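Local atomic coordinates of cellulase (PDB entry 5I2U), a protein that probably hydrolyses beta-1,4-glucosidic linkages in cellulose, as a halotolerant glycoside hydrolase family 5 enzyme built on a TIM barrel. Residues T220-A225 and V248-G253; A230-R235 and K268-W273. One frame throughout, in Å; residues are numbered along the deposited sequence.

Contact 1 (T220-A225 and V248-G253); sequences TMHFYA and VSECGG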
# COMPACT_ATOMS: atom_id res chain seq x y z
N THR A 220 -1.85 2.51 8.67
CA THR A 220 -0.67 2.44 7.83
C THR A 220 0.51 3.10 8.50
O THR A 220 0.35 3.97 9.38
CB THR A 220 -0.90 2.98 6.41
OG1 THR A 220 -1.29 4.35 6.46
CG2 THR A 220 -1.98 2.16 5.70
N MET A 221 1.69 2.64 8.11
CA MET A 221 2.94 3.28 8.47
C MET A 221 3.81 3.29 7.23
O MET A 221 3.89 2.27 6.55
CB MET A 221 3.63 2.54 9.62
CG MET A 221 4.81 3.27 10.22
SD MET A 221 6.40 2.92 9.43
CE MET A 221 6.72 1.27 10.03
N HIS A 222 4.42 4.43 6.93
CA HIS A 222 5.36 4.56 5.81
C HIS A 222 6.76 4.92 6.30
O HIS A 222 6.93 5.84 7.09
CB HIS A 222 4.88 5.61 4.82
CG HIS A 222 3.63 5.25 4.08
ND1 HIS A 222 3.12 6.03 3.08
CD2 HIS A 222 2.79 4.19 4.19
CE1 HIS A 222 2.02 5.48 2.60
NE2 HIS A 222 1.79 4.36 3.26
N PHE A 223 7.76 4.18 5.83
CA PHE A 223 9.16 4.49 6.16
C PHE A 223 10.03 4.48 4.91
O PHE A 223 9.75 3.76 3.96
CB PHE A 223 9.71 3.50 7.20
CG PHE A 223 9.95 2.12 6.65
CD1 PHE A 223 11.13 1.82 5.98
CD2 PHE A 223 9.00 1.13 6.81
CE1 PHE A 223 11.35 0.55 5.47
CE2 PHE A 223 9.21 -0.14 6.30
CZ PHE A 223 10.39 -0.43 5.63
N TYR A 224 11.11 5.24 4.97
CA TYR A 224 12.14 5.33 3.94
C TYR A 224 13.44 5.20 4.69
O TYR A 224 13.80 6.06 5.49
CB TYR A 224 12.00 6.61 3.13
CG TYR A 224 10.89 6.43 2.14
CD1 TYR A 224 9.56 6.62 2.53
CD2 TYR A 224 11.13 5.93 0.87
CE1 TYR A 224 8.51 6.37 1.65
CE2 TYR A 224 10.09 5.70 -0.02
CZ TYR A 224 8.78 5.92 0.38
OH TYR A 224 7.75 5.69 -0.49
N ALA A 225 14.11 4.07 4.47
CA ALA A 225 15.15 3.57 5.37
C ALA A 225 16.38 4.47 5.51
O ALA A 225 17.05 4.43 6.55
CB ALA A 225 15.55 2.16 4.97
N VAL A 248 2.29 -1.76 6.65
CA VAL A 248 3.17 -0.85 5.89
C VAL A 248 2.75 -0.84 4.41
O VAL A 248 3.15 -1.71 3.62
CB VAL A 248 4.65 -1.26 6.07
CG1 VAL A 248 5.57 -0.46 5.16
CG2 VAL A 248 5.06 -1.08 7.53
N SER A 249 1.90 0.12 4.04
CA SER A 249 1.35 0.18 2.67
C SER A 249 2.31 0.86 1.69
O SER A 249 2.10 0.80 0.47
CB SER A 249 -0.02 0.87 2.66
OG SER A 249 0.07 2.20 3.12
N GLU A 250 3.35 1.50 2.21
CA GLU A 250 4.38 2.07 1.36
C GLU A 250 5.68 2.18 2.12
O GLU A 250 5.70 2.66 3.26
CB GLU A 250 3.97 3.46 0.91
CG GLU A 250 4.78 4.02 -0.22
CD GLU A 250 4.41 5.45 -0.48
OE1 GLU A 250 3.27 5.69 -0.95
OE2 GLU A 250 5.27 6.32 -0.21
N CYS A 251 6.76 1.71 1.51
CA CYS A 251 8.08 1.89 2.08
C CYS A 251 9.17 1.79 1.04
O CYS A 251 8.96 1.29 -0.07
CB CYS A 251 8.35 0.86 3.20
SG CYS A 251 8.40 -0.88 2.73
N GLY A 252 10.36 2.23 1.42
CA GLY A 252 11.53 2.10 0.56
C GLY A 252 12.87 2.19 1.26
O GLY A 252 12.96 2.48 2.46
N GLY A 253 13.91 1.90 0.48
CA GLY A 253 15.30 1.97 0.93
C GLY A 253 15.95 3.30 0.67
O GLY A 253 16.98 3.62 1.26

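Contact 2 (A230-R235 and K268-W273); sequences AWLRDR and KTYVDW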
# COMPACT_ATOMS: atom_id res chain seq x y z
N ALA A 230 15.62 4.66 13.95
CA ALA A 230 15.01 3.68 14.86
C ALA A 230 13.75 4.13 15.61
O ALA A 230 12.90 3.31 15.92
CB ALA A 230 16.05 3.19 15.87
N TRP A 231 13.62 5.43 15.89
CA TRP A 231 12.45 5.96 16.58
C TRP A 231 11.11 5.49 15.98
O TRP A 231 10.20 5.09 16.73
CB TRP A 231 12.48 7.49 16.66
CG TRP A 231 12.52 8.22 15.34
CD1 TRP A 231 13.63 8.61 14.64
CD2 TRP A 231 11.39 8.69 14.59
NE1 TRP A 231 13.27 9.27 13.50
CE2 TRP A 231 11.90 9.34 13.44
CE3 TRP A 231 10.00 8.63 14.77
CZ2 TRP A 231 11.07 9.92 12.47
CZ3 TRP A 231 9.17 9.20 13.81
CH2 TRP A 231 9.71 9.84 12.68
N LEU A 232 11.01 5.48 14.65
CA LEU A 232 9.77 5.14 13.96
C LEU A 232 9.35 3.67 14.18
O LEU A 232 8.15 3.37 14.33
CB LEU A 232 9.89 5.47 12.46
CG LEU A 232 8.67 5.28 11.55
CD1 LEU A 232 7.39 5.86 12.13
CD2 LEU A 232 8.93 5.88 10.17
N ARG A 233 10.34 2.77 14.21
CA ARG A 233 10.10 1.36 14.58
C ARG A 233 9.64 1.20 16.03
O ARG A 233 8.76 0.37 16.32
CB ARG A 233 11.37 0.54 14.39
CG ARG A 233 11.81 0.37 12.95
CD ARG A 233 12.88 -0.73 12.85
NE ARG A 233 14.15 -0.32 13.47
CZ ARG A 233 15.15 0.33 12.86
NH1 ARG A 233 15.08 0.68 11.57
NH2 ARG A 233 16.24 0.63 13.55
N ASP A 234 10.23 2.00 16.92
CA ASP A 234 9.90 1.99 18.36
C ASP A 234 8.50 2.55 18.60
O ASP A 234 7.71 1.96 19.36
CB ASP A 234 10.92 2.81 19.17
CG ASP A 234 12.31 2.20 19.18
OD1 ASP A 234 12.43 0.95 19.17
OD2 ASP A 234 13.29 2.96 19.23
N ARG A 235 8.21 3.68 17.95
CA ARG A 235 6.85 4.23 17.94
C ARG A 235 5.83 3.23 17.41
O ARG A 235 4.76 3.07 18.00
CB ARG A 235 6.79 5.49 17.09
CG ARG A 235 5.42 6.14 17.11
CD ARG A 235 5.41 7.40 16.27
NE ARG A 235 6.20 8.46 16.87
CZ ARG A 235 6.31 9.69 16.38
NH1 ARG A 235 5.68 10.04 15.25
NH2 ARG A 235 7.07 10.59 17.01
N LYS A 268 17.57 -3.70 5.23
CA LYS A 268 17.59 -5.01 5.88
C LYS A 268 17.07 -4.98 7.33
O LYS A 268 16.39 -5.91 7.74
CB LYS A 268 18.97 -5.64 5.85
CG LYS A 268 19.03 -6.94 6.65
CD LYS A 268 20.07 -7.92 6.15
CE LYS A 268 20.07 -9.18 7.00
NZ LYS A 268 21.37 -9.90 6.91
N THR A 269 17.44 -3.94 8.08
CA THR A 269 17.04 -3.80 9.49
C THR A 269 15.51 -3.70 9.58
O THR A 269 14.88 -4.43 10.35
CB THR A 269 17.67 -2.57 10.13
OG1 THR A 269 19.10 -2.68 10.08
CG2 THR A 269 17.23 -2.41 11.59
N TYR A 270 14.94 -2.84 8.76
CA TYR A 270 13.48 -2.67 8.69
C TYR A 270 12.76 -3.93 8.25
O TYR A 270 11.80 -4.35 8.90
CB TYR A 270 13.11 -1.51 7.75
CG TYR A 270 13.00 -0.15 8.41
CD1 TYR A 270 11.84 0.20 9.10
CD2 TYR A 270 14.02 0.79 8.30
CE1 TYR A 270 11.72 1.45 9.69
CE2 TYR A 270 13.90 2.04 8.88
CZ TYR A 270 12.74 2.36 9.58
OH TYR A 270 12.61 3.59 10.16
N VAL A 271 13.22 -4.56 7.18
CA VAL A 271 12.57 -5.79 6.72
C VAL A 271 12.63 -6.90 7.78
O VAL A 271 11.62 -7.57 8.03
CB VAL A 271 13.12 -6.29 5.37
CG1 VAL A 271 12.53 -7.65 5.00
CG2 VAL A 271 12.79 -5.28 4.28
N ASP A 272 13.79 -7.08 8.41
CA ASP A 272 13.93 -8.09 9.47
C ASP A 272 13.01 -7.79 10.65
O ASP A 272 12.41 -8.70 11.21
CB ASP A 272 15.40 -8.20 9.92
CG ASP A 272 16.27 -9.01 8.94
OD1 ASP A 272 15.75 -9.63 7.99
OD2 ASP A 272 17.49 -9.03 9.14
N TRP A 273 12.92 -6.51 11.02
CA TRP A 273 12.03 -6.06 12.08
C TRP A 273 10.56 -6.36 11.73
O TRP A 273 9.83 -6.90 12.54
CB TRP A 273 12.25 -4.57 12.37
CG TRP A 273 11.17 -3.94 13.17
CD1 TRP A 273 10.96 -4.07 14.51
CD2 TRP A 273 10.14 -3.07 12.68
NE1 TRP A 273 9.86 -3.34 14.88
CE2 TRP A 273 9.34 -2.72 13.78
CE3 TRP A 273 9.81 -2.57 11.41
CZ2 TRP A 273 8.23 -1.87 13.65
CZ3 TRP A 273 8.72 -1.74 11.28
CH2 TRP A 273 7.94 -1.40 12.39

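Contact 1 (T220-A225 and V248-G253)
In the wall of the TIM barrel, Tyr224 and His222 on strand 217-224 hold Glu250 on the neighbouring parallel strand 246-252. Tyr224 OH donates to Glu250 OE2 at 2.6 Å, reaching the oxygen on its anti side and somewhat out of the carboxylate plane; the phenol ring and the carboxylate stand 75° apart. Glu250 is extended, with CG anti to the backbone N (chi1 -166°), and this carries its acid group out to the hydroxyl. Nearer the backbone, Glu250 CB sits 3.3 Å from the centroid of the His222 imidazole, squarely over one face. In the plane of that ring, His222 NE2 gives a fairly straight bond (159°) to Ser249 OG at 2.8 Å, while ND1 is hydrogen-bonded to Glu163 and Ser249 OG to Glu159. On the face carrying Phe223 and Cys251 the contact is apolar: Cys251 CB lies 3.5 Å from the centroid of the Phe223 ring. The backbones are tied by Gly252 N to Phe223 O at 3.0 Å and Ala225 N to Gly252 O at 2.8 Å. Glu250 and Glu163 occupy the places of the nucleophile and acid/base in family 5 enzymes, consistent with those roles here, and their OE2 atoms lie close. Arg89 at OE1 and Tyr224 at OE2 grip the Glu250 carboxylate through both oxygens, which probably fixes its rotation, and a glycerol bound to OE2 suggests a pocket consistent with an active site.

Contact 2 (A230-R235 and K268-W273)
Arg233 lies across Tyr270 and Trp273 where two helices of the TIM barrel's outer layer, 230-241 and 264-276, run side by side. Their axes come within 11.5 Å and differ by only 9° in direction, and the long Arg233 side chain bridges the distance. Arg233 CB starts at the indole, 3.9 Å from Trp273 CE2. Arg233 CG sits over the centre of the six-membered ring of Trp273 and also comes to 3.4 Å from Tyr270 CE1. Arg233 CD is still on the indole face, 3.6 Å from Trp273 CD2. There the chain bends (chi3 -70°) and swings the guanidinium away from the indole and over the Tyr270 ring in a cation-pi contact. The two planes are 75° apart, putting Arg233 NH1 above the ring, 3.2 Å from Tyr270 CE2, in place of a flat stack. Thr269 CG2 lies over the centre of one guanidinium face, 3.7 Å from Arg233 CZ and 3.8 Å from Arg233 NH2, with NE a little farther off and Ala230 CA against the other face. Both aromatic residues are held, Tyr270 OH by His228 O and Trp273 NE1 by Asp237. With a leucine at Trp273, the flat bed under CG and CD would be gone, probably leaving the arginine's aliphatic part freer to turn and Asp237 without its indole partner. At the rim of that indole, Trp273 CZ2 comes to 3.5 Å from Arg233 O.

How the contacts relate
Contact 1 lies in the barrel wall and is buried throughout; contact 2 lies outside it, between two covering helices, and reaches the surface at Thr269. Helix 230-241 links the two strands of contact 1 in a beta-alpha-beta unit, and helix 264-276 follows the second strand, so the pairs interleave along the chain. They meet directly: Phe223 CE1 packs 3.4 Å from Tyr270 CG in a ring stack, while Met221 reaches Trp273 and Leu232 packs on Phe223. The chemistry parts accordingly. Contact 1 mixes backbone bonds with a polar cluster at the probable active site; contact 2 has no hydrogen bond across it and rests on a single arginine, its cation over one aromatic face and its aliphatic part against another.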